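Side-chain contacts in Abbfa_003403 (Acinetobacter baumannii, PDB 4ZXH), which is a four-domain nonribosomal peptide synthetase module that probably activates an amino acid, condenses it with an acyl partner and releases the product from its phosphopantetheine-bearing carrier: residues Tyr251-Phe256 against Gln315-Val320; Val435-Ala440 against Leu456-Asp461; Gly550-Gly555 against Ile639-Ile644; Leu924-Gln929 against Thr1036-Gly1041; Ile1043-Lys1048 against Pro1228-Pro1233. All coordinates share one frame; numbering follows the deposited sequence.

Interaction 1 of 5, residues Tyr251-Phe256 against Gln315-Val320; sequences YEITLF and QFTQQV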
# COMPACT_ATOMS: atom_id res chain seq x y z
N TYR A 251 -0.88 26.82 -33.31
CA TYR A 251 -0.04 27.16 -32.17
C TYR A 251 1.42 27.03 -32.58
O TYR A 251 1.73 26.79 -33.75
CB TYR A 251 -0.32 26.25 -30.98
CG TYR A 251 -1.74 26.22 -30.45
CD1 TYR A 251 -2.61 27.28 -30.63
CD2 TYR A 251 -2.20 25.11 -29.74
CE1 TYR A 251 -3.91 27.24 -30.13
CE2 TYR A 251 -3.49 25.06 -29.23
CZ TYR A 251 -4.34 26.12 -29.43
OH TYR A 251 -5.62 26.06 -28.92
N GLU A 252 2.33 27.17 -31.62
CA GLU A 252 3.75 26.90 -31.89
C GLU A 252 3.99 25.39 -31.88
O GLU A 252 4.91 24.88 -32.53
CB GLU A 252 4.64 27.60 -30.85
N ILE A 253 3.12 24.70 -31.16
CA ILE A 253 3.31 23.32 -30.73
C ILE A 253 3.39 22.23 -31.80
O ILE A 253 2.99 22.42 -32.95
CB ILE A 253 2.19 22.92 -29.81
CG1 ILE A 253 0.91 22.80 -30.64
CG2 ILE A 253 2.00 23.96 -28.74
CD1 ILE A 253 -0.15 22.01 -29.99
N THR A 254 3.89 21.08 -31.38
CA THR A 254 3.89 19.87 -32.19
C THR A 254 2.63 19.06 -31.91
O THR A 254 1.95 19.29 -30.91
CB THR A 254 5.13 19.00 -31.90
OG1 THR A 254 5.16 18.66 -30.50
CG2 THR A 254 6.39 19.76 -32.26
N LEU A 255 2.32 18.12 -32.79
CA LEU A 255 1.17 17.25 -32.57
C LEU A 255 1.34 16.43 -31.29
O LEU A 255 0.37 16.21 -30.55
CB LEU A 255 0.98 16.33 -33.78
CG LEU A 255 -0.18 15.34 -33.69
CD1 LEU A 255 -1.51 16.07 -33.42
CD2 LEU A 255 -0.25 14.54 -34.98
N PHE A 256 2.57 15.99 -31.02
CA PHE A 256 2.88 15.26 -29.81
C PHE A 256 2.53 16.10 -28.61
O PHE A 256 1.92 15.62 -27.65
CB PHE A 256 4.35 14.87 -29.74
CG PHE A 256 4.77 14.40 -28.37
CD1 PHE A 256 4.29 13.21 -27.85
CD2 PHE A 256 5.64 15.15 -27.60
CE1 PHE A 256 4.65 12.77 -26.59
CE2 PHE A 256 6.01 14.71 -26.34
CZ PHE A 256 5.51 13.52 -25.84
N GLN A 315 -3.52 28.62 -24.12
CA GLN A 315 -2.50 29.01 -23.18
C GLN A 315 -1.83 27.79 -22.53
O GLN A 315 -0.60 27.68 -22.55
CB GLN A 315 -3.10 29.92 -22.11
CG GLN A 315 -3.58 31.25 -22.66
CD GLN A 315 -4.24 32.11 -21.60
OE1 GLN A 315 -4.86 31.59 -20.66
NE2 GLN A 315 -4.11 33.43 -21.73
N PHE A 316 -2.63 26.88 -22.01
CA PHE A 316 -2.11 25.69 -21.35
C PHE A 316 -1.34 24.75 -22.28
O PHE A 316 -0.31 24.20 -21.90
CB PHE A 316 -3.25 24.92 -20.68
CG PHE A 316 -2.83 23.61 -20.11
CD1 PHE A 316 -2.12 23.56 -18.92
CD2 PHE A 316 -3.13 22.42 -20.76
CE1 PHE A 316 -1.71 22.36 -18.39
CE2 PHE A 316 -2.73 21.21 -20.23
CZ PHE A 316 -2.01 21.18 -19.05
N THR A 317 -1.83 24.56 -23.50
CA THR A 317 -1.10 23.76 -24.48
C THR A 317 0.29 24.36 -24.73
O THR A 317 1.28 23.64 -24.79
CB THR A 317 -1.84 23.65 -25.82
OG1 THR A 317 -3.14 23.08 -25.61
CG2 THR A 317 -1.07 22.77 -26.75
N GLN A 318 0.35 25.69 -24.84
CA GLN A 318 1.63 26.38 -25.01
C GLN A 318 2.52 26.19 -23.77
O GLN A 318 3.73 26.00 -23.89
CB GLN A 318 1.41 27.88 -25.29
CG GLN A 318 0.71 28.15 -26.63
CD GLN A 318 0.58 29.63 -26.96
OE1 GLN A 318 0.11 30.43 -26.15
NE2 GLN A 318 0.99 30.00 -28.17
N GLN A 319 1.90 26.21 -22.59
CA GLN A 319 2.60 26.00 -21.33
C GLN A 319 3.30 24.63 -21.31
O GLN A 319 4.42 24.49 -20.83
CB GLN A 319 1.60 26.14 -20.17
CG GLN A 319 2.11 25.92 -18.75
CD GLN A 319 1.12 26.40 -17.68
OE1 GLN A 319 0.28 27.29 -17.94
NE2 GLN A 319 1.19 25.81 -16.48
N VAL A 320 2.63 23.62 -21.87
CA VAL A 320 3.18 22.27 -21.87
C VAL A 320 4.31 22.17 -22.88
O VAL A 320 5.38 21.63 -22.59
CB VAL A 320 2.10 21.21 -22.19
CG1 VAL A 320 2.73 19.87 -22.53
CG2 VAL A 320 1.13 21.07 -21.01
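This is a buried, apolar contact inside the condensation domain. It joins the turn that leads into helix 255-271 to one side of helix 313-329. Y251 and I253 of the turn both meet T317, and about 207 Å² of surface is buried between the two segments. The methyl of T317 does most of the touching. Its CG2 lies 3.5 Å from CD1 of I253 and 3.8 Å from CG2 of I253, so both branches of the isoleucine meet it. The same methyl sits 4.0 Å from CD2 of Y251, at an oblique angle to the phenol ring. Each of the two side chains crosses that of T317 at about a right angle.

The rotamer of T317 divides its two branches. CG2 stands anti to the backbone N and faces the turn. OG1 lies beside that N (chi1 -58°) and bonds back to the carbonyl of L313, one helical turn earlier. The hydroxyl is thus satisfied within its own helix, and the methyl is presented to the hydrophobic partners. The backbone of Q318 lies beside I253, CA of Q318 4.5 Å from CG2 of I253, and its exposed side chain reaches over more loosely.

T254 then N-caps helix 255-271 through OG1 to the N of G257, while its own N bonds to Q321. L258 and S261 of helix 255-271 pack on T317, and M305 of strand 302-306 lies against V320.

Interaction 2 of 5, residues Val435-Ala440 against Leu456-Asp461; sequences VQLLQA and LDIAPD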
# COMPACT_ATOMS: atom_id res chain seq x y z
N VAL A 435 -10.89 6.05 -22.61
CA VAL A 435 -10.71 6.29 -24.03
C VAL A 435 -11.79 7.23 -24.55
O VAL A 435 -11.49 8.19 -25.26
CB VAL A 435 -10.70 4.98 -24.84
CG1 VAL A 435 -10.83 5.27 -26.33
CG2 VAL A 435 -9.42 4.22 -24.55
N GLN A 436 -13.03 6.99 -24.15
CA GLN A 436 -14.13 7.84 -24.60
C GLN A 436 -13.96 9.28 -24.11
O GLN A 436 -14.33 10.21 -24.81
CB GLN A 436 -15.47 7.27 -24.14
CG GLN A 436 -15.85 6.00 -24.88
CD GLN A 436 -17.25 5.53 -24.57
OE1 GLN A 436 -17.90 6.03 -23.65
NE2 GLN A 436 -17.73 4.54 -25.33
N LEU A 437 -13.37 9.45 -22.93
CA LEU A 437 -13.15 10.78 -22.37
C LEU A 437 -12.00 11.51 -23.06
O LEU A 437 -12.07 12.73 -23.27
CB LEU A 437 -12.89 10.67 -20.86
CG LEU A 437 -14.12 10.24 -20.06
CD1 LEU A 437 -13.81 10.01 -18.59
CD2 LEU A 437 -15.24 11.25 -20.20
N LEU A 438 -10.95 10.78 -23.42
CA LEU A 438 -9.87 11.31 -24.23
C LEU A 438 -10.39 11.80 -25.58
O LEU A 438 -10.08 12.91 -26.02
CB LEU A 438 -8.78 10.25 -24.44
CG LEU A 438 -7.54 10.67 -25.24
CD1 LEU A 438 -7.00 12.01 -24.76
CD2 LEU A 438 -6.46 9.62 -25.13
N GLN A 439 -11.18 10.94 -26.24
CA GLN A 439 -11.86 11.29 -27.48
C GLN A 439 -12.55 12.66 -27.31
O GLN A 439 -12.48 13.52 -28.19
CB GLN A 439 -12.90 10.21 -27.85
CG GLN A 439 -12.36 8.81 -28.22
CD GLN A 439 -11.80 8.73 -29.62
OE1 GLN A 439 -10.63 9.01 -29.86
NE2 GLN A 439 -12.64 8.34 -30.57
N ALA A 440 -13.18 12.85 -26.16
CA ALA A 440 -13.96 14.06 -25.88
C ALA A 440 -13.09 15.29 -25.69
O ALA A 440 -13.37 16.34 -26.27
CB ALA A 440 -14.81 13.84 -24.66
N LEU A 456 -14.55 23.71 -19.20
CA LEU A 456 -14.58 22.58 -20.11
C LEU A 456 -15.32 21.40 -19.49
O LEU A 456 -14.95 20.91 -18.42
CB LEU A 456 -13.16 22.17 -20.49
CG LEU A 456 -12.95 20.92 -21.33
CD1 LEU A 456 -13.46 21.11 -22.73
CD2 LEU A 456 -11.49 20.58 -21.35
N ASP A 457 -16.36 20.93 -20.16
CA ASP A 457 -17.14 19.81 -19.65
C ASP A 457 -16.91 18.60 -20.54
O ASP A 457 -17.21 18.62 -21.73
CB ASP A 457 -18.62 20.18 -19.56
CG ASP A 457 -19.34 19.47 -18.42
OD1 ASP A 457 -18.82 18.42 -17.96
OD2 ASP A 457 -20.41 19.96 -17.98
N ILE A 458 -16.37 17.55 -19.94
CA ILE A 458 -15.91 16.34 -20.62
C ILE A 458 -17.02 15.29 -20.59
O ILE A 458 -16.98 14.29 -21.31
CB ILE A 458 -14.63 15.79 -19.93
CG1 ILE A 458 -13.54 16.86 -19.95
CG2 ILE A 458 -14.10 14.55 -20.59
CD1 ILE A 458 -13.32 17.42 -21.32
N ALA A 459 -18.01 15.55 -19.74
CA ALA A 459 -19.08 14.61 -19.49
C ALA A 459 -19.85 14.32 -20.76
O ALA A 459 -19.94 15.18 -21.63
CB ALA A 459 -20.00 15.15 -18.41
N PRO A 460 -20.38 13.09 -20.89
CA PRO A 460 -21.29 12.80 -21.99
C PRO A 460 -22.53 13.68 -21.86
O PRO A 460 -22.88 14.02 -20.74
CB PRO A 460 -21.65 11.32 -21.79
CG PRO A 460 -20.60 10.78 -20.83
CD PRO A 460 -20.18 11.94 -19.99
N ASP A 461 -23.17 14.06 -22.96
CA ASP A 461 -24.40 14.83 -22.83
C ASP A 461 -25.51 13.86 -22.44
O ASP A 461 -25.95 13.06 -23.26
CB ASP A 461 -24.74 15.59 -24.11
CG ASP A 461 -25.82 16.66 -23.90
OD1 ASP A 461 -26.67 16.49 -23.00
OD2 ASP A 461 -25.81 17.66 -24.64
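I458 meets L437 and A440 through apolar packing, which is the main kind of interaction here. Its CG2 methyl is 3.5 Å from CD2 of L437 and 4.2 Å from CB of A440. One branch of the isoleucine therefore reaches two residues that lie three apart on helix 428-447. CG2 stands anti to the backbone N of I458, and this directs it at the helix. CG1 takes the position beside that N (chi1 -58°). L437 and I458 cross obliquely. L437 leaves the helix pointing to one side of the loop, but its CD2 end comes nearer. The contact is small, with about 160 Å² buried between the segments.

A second group of contacts involves backbone oxygens next to methyl groups. The carbonyl O of I458 lies 3.7 Å from CD2 of L437 and 4.0 Å from CB of A440. In return, CG2 of I458 is 3.8 Å from the carbonyl O of L437. These are van der Waals neighbours.

Between the two segments there is no polar bond. The N of A459 makes a weak bond of 3.5 Å to OD1 of D457, a local tie within the loop. NE2 of Q439 bonds to the carbonyl of R235, and D457 has a weak, long ion pair with R802.

The contact sets the loop that follows helix 428-447 back against that same helix, within the condensation domain. L266 and L270 of helix 255-271 pack on L437, and K269 lies on I458. P805 of the adenylation region packs here on L437 and A459. Strand 229-235 lies beside V435 and Q439.

Interaction 3 of 5, residues Gly550-Gly555 against Ile639-Ile644; sequences GIWAAG and IGHPSI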
# COMPACT_ATOMS: atom_id res chain seq x y z
N GLY A 550 -50.80 8.05 18.07
CA GLY A 550 -51.76 8.84 18.82
C GLY A 550 -51.51 10.31 18.56
O GLY A 550 -52.44 11.07 18.24
N ILE A 551 -50.24 10.71 18.66
CA ILE A 551 -49.84 12.08 18.38
C ILE A 551 -50.20 12.48 16.96
O ILE A 551 -50.70 13.58 16.71
CB ILE A 551 -48.34 12.26 18.59
CG1 ILE A 551 -47.99 12.13 20.07
CG2 ILE A 551 -47.89 13.62 18.09
CD1 ILE A 551 -46.52 11.84 20.30
N TRP A 552 -49.96 11.58 16.02
CA TRP A 552 -50.33 11.84 14.64
C TRP A 552 -51.83 11.99 14.48
O TRP A 552 -52.29 12.84 13.72
CB TRP A 552 -49.83 10.73 13.73
CG TRP A 552 -48.37 10.82 13.46
CD1 TRP A 552 -47.53 11.86 13.78
CD2 TRP A 552 -47.56 9.84 12.81
NE1 TRP A 552 -46.26 11.58 13.37
CE2 TRP A 552 -46.25 10.35 12.78
CE3 TRP A 552 -47.81 8.59 12.27
CZ2 TRP A 552 -45.21 9.64 12.21
CZ3 TRP A 552 -46.77 7.89 11.72
CH2 TRP A 552 -45.49 8.41 11.70
N ALA A 553 -52.60 11.18 15.20
CA ALA A 553 -54.04 11.18 15.01
C ALA A 553 -54.67 12.46 15.56
O ALA A 553 -55.78 12.83 15.16
CB ALA A 553 -54.65 9.96 15.67
N ALA A 554 -53.95 13.13 16.45
CA ALA A 554 -54.40 14.41 16.98
C ALA A 554 -53.91 15.53 16.07
O ALA A 554 -54.06 16.71 16.39
CB ALA A 554 -53.90 14.62 18.40
N GLY A 555 -53.32 15.14 14.95
CA GLY A 555 -52.83 16.08 13.95
C GLY A 555 -51.50 16.73 14.29
O GLY A 555 -51.09 17.67 13.60
N ILE A 639 -40.26 16.49 8.75
CA ILE A 639 -40.64 15.53 7.74
C ILE A 639 -42.15 15.49 7.65
O ILE A 639 -42.84 15.46 8.69
CB ILE A 639 -40.07 14.12 8.07
CG1 ILE A 639 -38.55 14.18 8.08
CG2 ILE A 639 -40.53 13.09 7.05
CD1 ILE A 639 -37.96 14.53 6.71
N GLY A 640 -42.65 15.53 6.41
CA GLY A 640 -44.08 15.52 6.13
C GLY A 640 -44.58 14.10 5.93
O GLY A 640 -43.80 13.17 5.74
N HIS A 641 -45.88 13.92 5.99
CA HIS A 641 -46.41 12.57 5.90
C HIS A 641 -46.35 11.99 4.49
O HIS A 641 -46.19 10.77 4.35
CB HIS A 641 -47.84 12.52 6.44
CG HIS A 641 -47.91 12.25 7.91
ND1 HIS A 641 -48.44 13.15 8.81
CD2 HIS A 641 -47.50 11.19 8.64
CE1 HIS A 641 -48.36 12.65 10.03
NE2 HIS A 641 -47.78 11.46 9.95
N PRO A 642 -46.49 12.83 3.44
CA PRO A 642 -46.25 12.22 2.12
C PRO A 642 -44.88 11.53 1.96
O PRO A 642 -44.86 10.42 1.43
CB PRO A 642 -46.39 13.41 1.17
CG PRO A 642 -47.41 14.29 1.85
CD PRO A 642 -47.19 14.13 3.33
N SER A 643 -43.77 12.13 2.41
CA SER A 643 -42.45 11.46 2.36
C SER A 643 -42.48 10.10 3.03
O SER A 643 -42.03 9.12 2.46
CB SER A 643 -41.36 12.29 3.06
OG SER A 643 -41.53 13.69 2.90
N ILE A 644 -43.01 10.06 4.26
CA ILE A 644 -43.02 8.86 5.07
C ILE A 644 -43.71 7.71 4.34
O ILE A 644 -43.16 6.62 4.25
CB ILE A 644 -43.72 9.09 6.43
CG1 ILE A 644 -42.92 10.07 7.26
CG2 ILE A 644 -43.90 7.77 7.21
CD1 ILE A 644 -43.48 10.27 8.61
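H641 points the edge of its imidazole at the face of the W552 indole, a T-shaped (edge-to-face) pair. The planes stand at 85° to each other. The imidazole and the five-membered ring of W552 have centroids 4.4 Å apart. NE2 of H641 makes the closest approach. It lies over the centre of the indole, 3.3 Å from CD2 and 3.4 Å from CE2 of W552, the two atoms shared by the fused rings.

Each ring is also held by a polar bond: ND1 of H641 to the carbonyl of G619, NE1 of W552 to that of A622. The indole CG stands anti to its carbonyl carbon (chi1 -77°), and CB of W552 points toward the 639-644 segment.

The side chains of I644 and W552 come toward each other, and CD1 of I644 meets the six-membered ring obliquely, 4.0 Å from CZ2 of W552. H641 and I644, three residues apart in the first turn of helix 641-655, both reach the same indole.

W552 stands near the end of helix 543-553, which closes in a Schellman motif with G555 as its C-prime residue. The pair thus joins this helix to the junction of strand 635-640 and helix 641-655 in the adenylation domain. F618 meets both rings. Strand 621-627 passes by H641 and I644, and I675 and L679 of helix 674-679 touch W552.

Interaction 4 of 5, residues Leu924-Gln929 against Thr1036-Gly1041; sequences LKKNLQ and TVERLG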
# COMPACT_ATOMS: atom_id res chain seq x y z
N LEU A 924 1.68 -5.31 14.33
CA LEU A 924 0.75 -4.72 13.36
C LEU A 924 1.50 -4.02 12.22
O LEU A 924 1.27 -4.31 11.04
CB LEU A 924 -0.19 -3.72 14.03
CG LEU A 924 -1.19 -4.33 15.01
CD1 LEU A 924 -2.11 -3.27 15.55
CD2 LEU A 924 -1.98 -5.44 14.35
N LYS A 925 2.38 -3.10 12.60
CA LYS A 925 3.23 -2.40 11.65
C LYS A 925 3.86 -3.36 10.64
O LYS A 925 3.75 -3.15 9.43
CB LYS A 925 4.31 -1.63 12.42
CG LYS A 925 5.19 -0.70 11.58
CD LYS A 925 4.54 0.65 11.38
CE LYS A 925 5.50 1.61 10.69
NZ LYS A 925 6.60 2.03 11.60
N LYS A 926 4.51 -4.42 11.14
CA LYS A 926 5.16 -5.42 10.28
C LYS A 926 4.17 -6.01 9.29
O LYS A 926 4.47 -6.13 8.09
CB LYS A 926 5.77 -6.55 11.10
CG LYS A 926 6.82 -6.14 12.11
CD LYS A 926 8.08 -5.62 11.46
CE LYS A 926 9.20 -5.59 12.48
NZ LYS A 926 9.48 -6.96 12.98
N ASN A 927 3.00 -6.38 9.79
CA ASN A 927 1.98 -7.02 8.96
C ASN A 927 1.47 -6.11 7.84
O ASN A 927 1.44 -6.50 6.67
CB ASN A 927 0.81 -7.48 9.82
CG ASN A 927 -0.15 -8.39 9.07
OD1 ASN A 927 -1.00 -7.93 8.31
ND2 ASN A 927 -0.04 -9.69 9.30
N LEU A 928 1.06 -4.89 8.20
CA LEU A 928 0.55 -3.98 7.20
C LEU A 928 1.62 -3.64 6.15
O LEU A 928 1.31 -3.47 4.97
CB LEU A 928 0.01 -2.70 7.84
CG LEU A 928 -1.10 -2.80 8.88
CD1 LEU A 928 -1.67 -1.42 9.10
CD2 LEU A 928 -2.19 -3.75 8.48
N GLN A 929 2.87 -3.55 6.57
CA GLN A 929 3.94 -3.24 5.63
C GLN A 929 4.04 -4.26 4.49
O GLN A 929 4.41 -3.90 3.37
CB GLN A 929 5.27 -3.16 6.37
CG GLN A 929 5.74 -1.74 6.63
CD GLN A 929 6.82 -1.70 7.69
OE1 GLN A 929 6.92 -2.60 8.53
NE2 GLN A 929 7.65 -0.65 7.67
N THR A 1036 15.15 -2.50 6.65
CA THR A 1036 15.93 -2.16 7.83
C THR A 1036 16.74 -3.37 8.24
O THR A 1036 16.41 -4.49 7.85
CB THR A 1036 15.07 -1.75 9.00
OG1 THR A 1036 14.35 -2.89 9.47
CG2 THR A 1036 14.12 -0.60 8.61
N VAL A 1037 17.78 -3.17 9.05
CA VAL A 1037 18.59 -4.30 9.50
C VAL A 1037 17.75 -5.24 10.36
O VAL A 1037 17.85 -6.46 10.24
CB VAL A 1037 19.82 -3.84 10.28
CG1 VAL A 1037 20.51 -5.04 10.89
CG2 VAL A 1037 20.76 -3.09 9.36
N GLU A 1038 16.89 -4.67 11.20
CA GLU A 1038 16.06 -5.52 12.04
C GLU A 1038 15.22 -6.47 11.20
O GLU A 1038 15.24 -7.69 11.42
CB GLU A 1038 15.13 -4.70 12.93
CG GLU A 1038 14.51 -5.54 14.06
CD GLU A 1038 13.12 -5.10 14.45
OE1 GLU A 1038 12.36 -4.67 13.54
OE2 GLU A 1038 12.78 -5.15 15.65
N ARG A 1039 14.49 -5.90 10.24
CA ARG A 1039 13.51 -6.67 9.50
C ARG A 1039 14.18 -7.71 8.61
O ARG A 1039 13.70 -8.84 8.49
CB ARG A 1039 12.62 -5.73 8.68
CG ARG A 1039 11.52 -5.14 9.53
CD ARG A 1039 10.78 -3.96 8.90
NE ARG A 1039 10.19 -4.20 7.58
CZ ARG A 1039 9.32 -5.16 7.29
NH1 ARG A 1039 8.93 -6.05 8.21
NH2 ARG A 1039 8.85 -5.26 6.07
N LEU A 1040 15.29 -7.33 8.00
CA LEU A 1040 16.00 -8.24 7.10
C LEU A 1040 16.65 -9.33 7.93
O LEU A 1040 16.71 -10.48 7.51
CB LEU A 1040 17.04 -7.47 6.28
CG LEU A 1040 17.94 -8.19 5.27
CD1 LEU A 1040 17.14 -8.84 4.14
CD2 LEU A 1040 18.91 -7.17 4.73
N GLY A 1041 17.12 -8.95 9.11
CA GLY A 1041 17.75 -9.88 10.03
C GLY A 1041 16.79 -10.95 10.50
O GLY A 1041 17.20 -12.09 10.65
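NZ of K926 is gripped by two acids of helix 1037-1046, E1038 and E1042. The salt bridge to OE1 of E1038 is long, at 3.7 Å. That to E1042, one turn further along, is the stronger. K926 bends at chi2 (-67°) and again at chi4, and this brings its end to them.

Its aliphatic part slides past R1039, the two chains running in opposite directions. CD of K926 lies 3.4 Å from NH1 of R1039, and CE is 3.8 Å from CG of R1039. The amide of Q929 lies over one face of the guanidinium, with the two planes 23° apart. NH2 of R1039 makes a weak bond to the carbonyl of Q1033. T1036 N-caps its helix, accepting from the N of R1039 at OG1.

The short helix segments cross at -74°, with axes 13.0 Å apart, so long side chains span the gap between adenylation C-terminal and carrier parts. Two acids around the lysine probably offset the charge of the nearby arginine. The one direct ion pair between the segments is long. A light polar contact of this kind would suit an interface between domains known to move in this family.

Interaction 5 of 5, residues Ile1043-Lys1048 against Pro1228-Pro1233; sequences IIRENK and PLDADP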
# COMPACT_ATOMS: atom_id res chain seq x y z
N ILE A 1043 14.32 -12.14 8.75
CA ILE A 1043 14.18 -12.98 7.56
C ILE A 1043 15.34 -13.97 7.42
O ILE A 1043 15.14 -15.15 7.17
CB ILE A 1043 14.10 -12.12 6.30
CG1 ILE A 1043 12.73 -11.44 6.23
CG2 ILE A 1043 14.36 -12.95 5.04
CD1 ILE A 1043 11.60 -12.41 6.44
N ILE A 1044 16.55 -13.46 7.57
CA ILE A 1044 17.73 -14.29 7.47
C ILE A 1044 17.81 -15.28 8.63
O ILE A 1044 18.24 -16.43 8.46
CB ILE A 1044 18.98 -13.41 7.44
CG1 ILE A 1044 19.02 -12.63 6.13
CG2 ILE A 1044 20.22 -14.23 7.59
CD1 ILE A 1044 20.18 -11.65 6.06
N ARG A 1045 17.38 -14.83 9.80
CA ARG A 1045 17.41 -15.63 11.03
C ARG A 1045 16.52 -16.87 10.93
O ARG A 1045 16.82 -17.90 11.56
CB ARG A 1045 16.97 -14.76 12.21
CG ARG A 1045 17.17 -15.39 13.56
CD ARG A 1045 16.94 -14.38 14.68
NE ARG A 1045 17.94 -13.31 14.67
CZ ARG A 1045 17.67 -12.04 14.39
NH1 ARG A 1045 16.43 -11.65 14.11
NH2 ARG A 1045 18.64 -11.15 14.40
N GLU A 1046 15.44 -16.75 10.16
CA GLU A 1046 14.48 -17.85 9.94
C GLU A 1046 15.14 -19.05 9.29
O GLU A 1046 14.74 -20.19 9.53
CB GLU A 1046 13.31 -17.40 9.07
CG GLU A 1046 12.21 -16.62 9.78
CD GLU A 1046 11.16 -16.06 8.81
OE1 GLU A 1046 11.24 -16.36 7.59
OE2 GLU A 1046 10.27 -15.32 9.28
N ASN A 1047 16.12 -18.79 8.43
CA ASN A 1047 16.83 -19.85 7.72
C ASN A 1047 17.92 -20.47 8.59
O ASN A 1047 19.03 -19.95 8.65
CB ASN A 1047 17.45 -19.30 6.44
CG ASN A 1047 18.13 -20.37 5.61
OD1 ASN A 1047 18.33 -21.51 6.05
ND2 ASN A 1047 18.51 -20.01 4.40
N LYS A 1048 17.62 -21.59 9.23
CA LYS A 1048 18.57 -22.22 10.15
C LYS A 1048 19.80 -22.81 9.43
O LYS A 1048 20.75 -23.24 10.08
CB LYS A 1048 17.88 -23.30 10.97
N PRO A 1228 17.69 -10.18 20.31
CA PRO A 1228 16.48 -10.03 19.49
C PRO A 1228 15.27 -10.74 20.09
O PRO A 1228 15.42 -11.76 20.76
CB PRO A 1228 16.87 -10.69 18.16
CG PRO A 1228 18.35 -10.63 18.11
CD PRO A 1228 18.80 -10.78 19.55
N LEU A 1229 14.08 -10.21 19.85
CA LEU A 1229 12.88 -10.81 20.41
C LEU A 1229 12.66 -12.22 19.88
O LEU A 1229 12.15 -13.07 20.60
CB LEU A 1229 11.65 -9.94 20.15
CG LEU A 1229 11.33 -8.99 21.31
CD1 LEU A 1229 12.56 -8.16 21.74
CD2 LEU A 1229 10.17 -8.09 20.95
N ASP A 1230 13.06 -12.48 18.63
CA ASP A 1230 12.89 -13.82 18.06
C ASP A 1230 14.04 -14.80 18.37
O ASP A 1230 14.11 -15.88 17.77
CB ASP A 1230 12.69 -13.73 16.54
CG ASP A 1230 13.69 -12.82 15.85
OD1 ASP A 1230 14.14 -11.84 16.48
OD2 ASP A 1230 14.03 -13.08 14.67
N ALA A 1231 14.93 -14.46 19.30
CA ALA A 1231 15.94 -15.42 19.76
C ALA A 1231 15.28 -16.51 20.60
O ALA A 1231 14.46 -16.22 21.47
CB ALA A 1231 17.05 -14.73 20.57
N ASP A 1232 15.62 -17.76 20.35
CA ASP A 1232 14.97 -18.85 21.08
C ASP A 1232 15.92 -19.39 22.16
O ASP A 1232 17.07 -18.93 22.27
CB ASP A 1232 14.50 -19.95 20.10
CG ASP A 1232 15.63 -20.56 19.28
OD1 ASP A 1232 16.76 -20.68 19.80
OD2 ASP A 1232 15.39 -20.93 18.10
N PRO A 1233 15.44 -20.32 23.01
CA PRO A 1233 16.35 -20.82 24.04
C PRO A 1233 17.62 -21.49 23.51
O PRO A 1233 18.65 -21.41 24.17
CB PRO A 1233 15.50 -21.84 24.79
CG PRO A 1233 14.12 -21.33 24.63
CD PRO A 1233 14.06 -20.77 23.24
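R1045 and D1230 form a salt bridge, with NH1 of R1045 donating to OD2 of D1230 at 2.8 Å. The N-H...O angle is 156°. The carboxylate is met on its syn side, and OD2 lies near the guanidinium plane, at the edge of the group. The two flat groups stand at 84° to each other. The planes are too steep for a paired, coplanar bridge; one bond, NH1 to OD2, carries it. OD1 of D1230 is further from NH1 of R1045, at 3.3 Å.

NH2 of R1045 has its own acid, D976, in a second salt bridge, with E979 as a weak, long further partner. The charge of R1045 is thus shared between acids of two parts of the chain.

Packing follows further out. The ring of P1228 covers one face of the guanidinium, offset toward its rim, with CG of P1228 3.8 Å from NH2 of R1045. R1045 leaves the helix with CG anti to its N (chi1 -171°) and bends at chi3, which turns the guanidinium to the loop. P1228 to A1231 form a type I beta turn that carries both partners.

Helix 1037-1046 is probably the last helix of the carrier domain. The contact ties its final turn to the thioesterase loop between helices 1210-1223 and 1233-1251. D1232 N-caps helix 1233-1251. I978 of helix 977-990 touches R1045, and E979 touches P1228.

The five contacts follow one another along the chain without overlap. Interactions 1 and 2 belong to the condensation domain, with centres about 20 Å apart. Helix 255-271 links them, since it packs on residues of both. Interaction 3 lies alone in the adenylation domain, about 63 Å from interaction 1 and 47 Å from interaction 2, centre to centre. Interactions 4 and 5 share helix 1037-1046 and have centres about 14 Å apart. That helix meets the adenylation C-terminal part in interaction 4 and the thioesterase in interaction 5. The first three contacts are buried packing within domains. The last two are partly buried and include ion pairs, a long one in interaction 4, between parts of this multidomain synthetase.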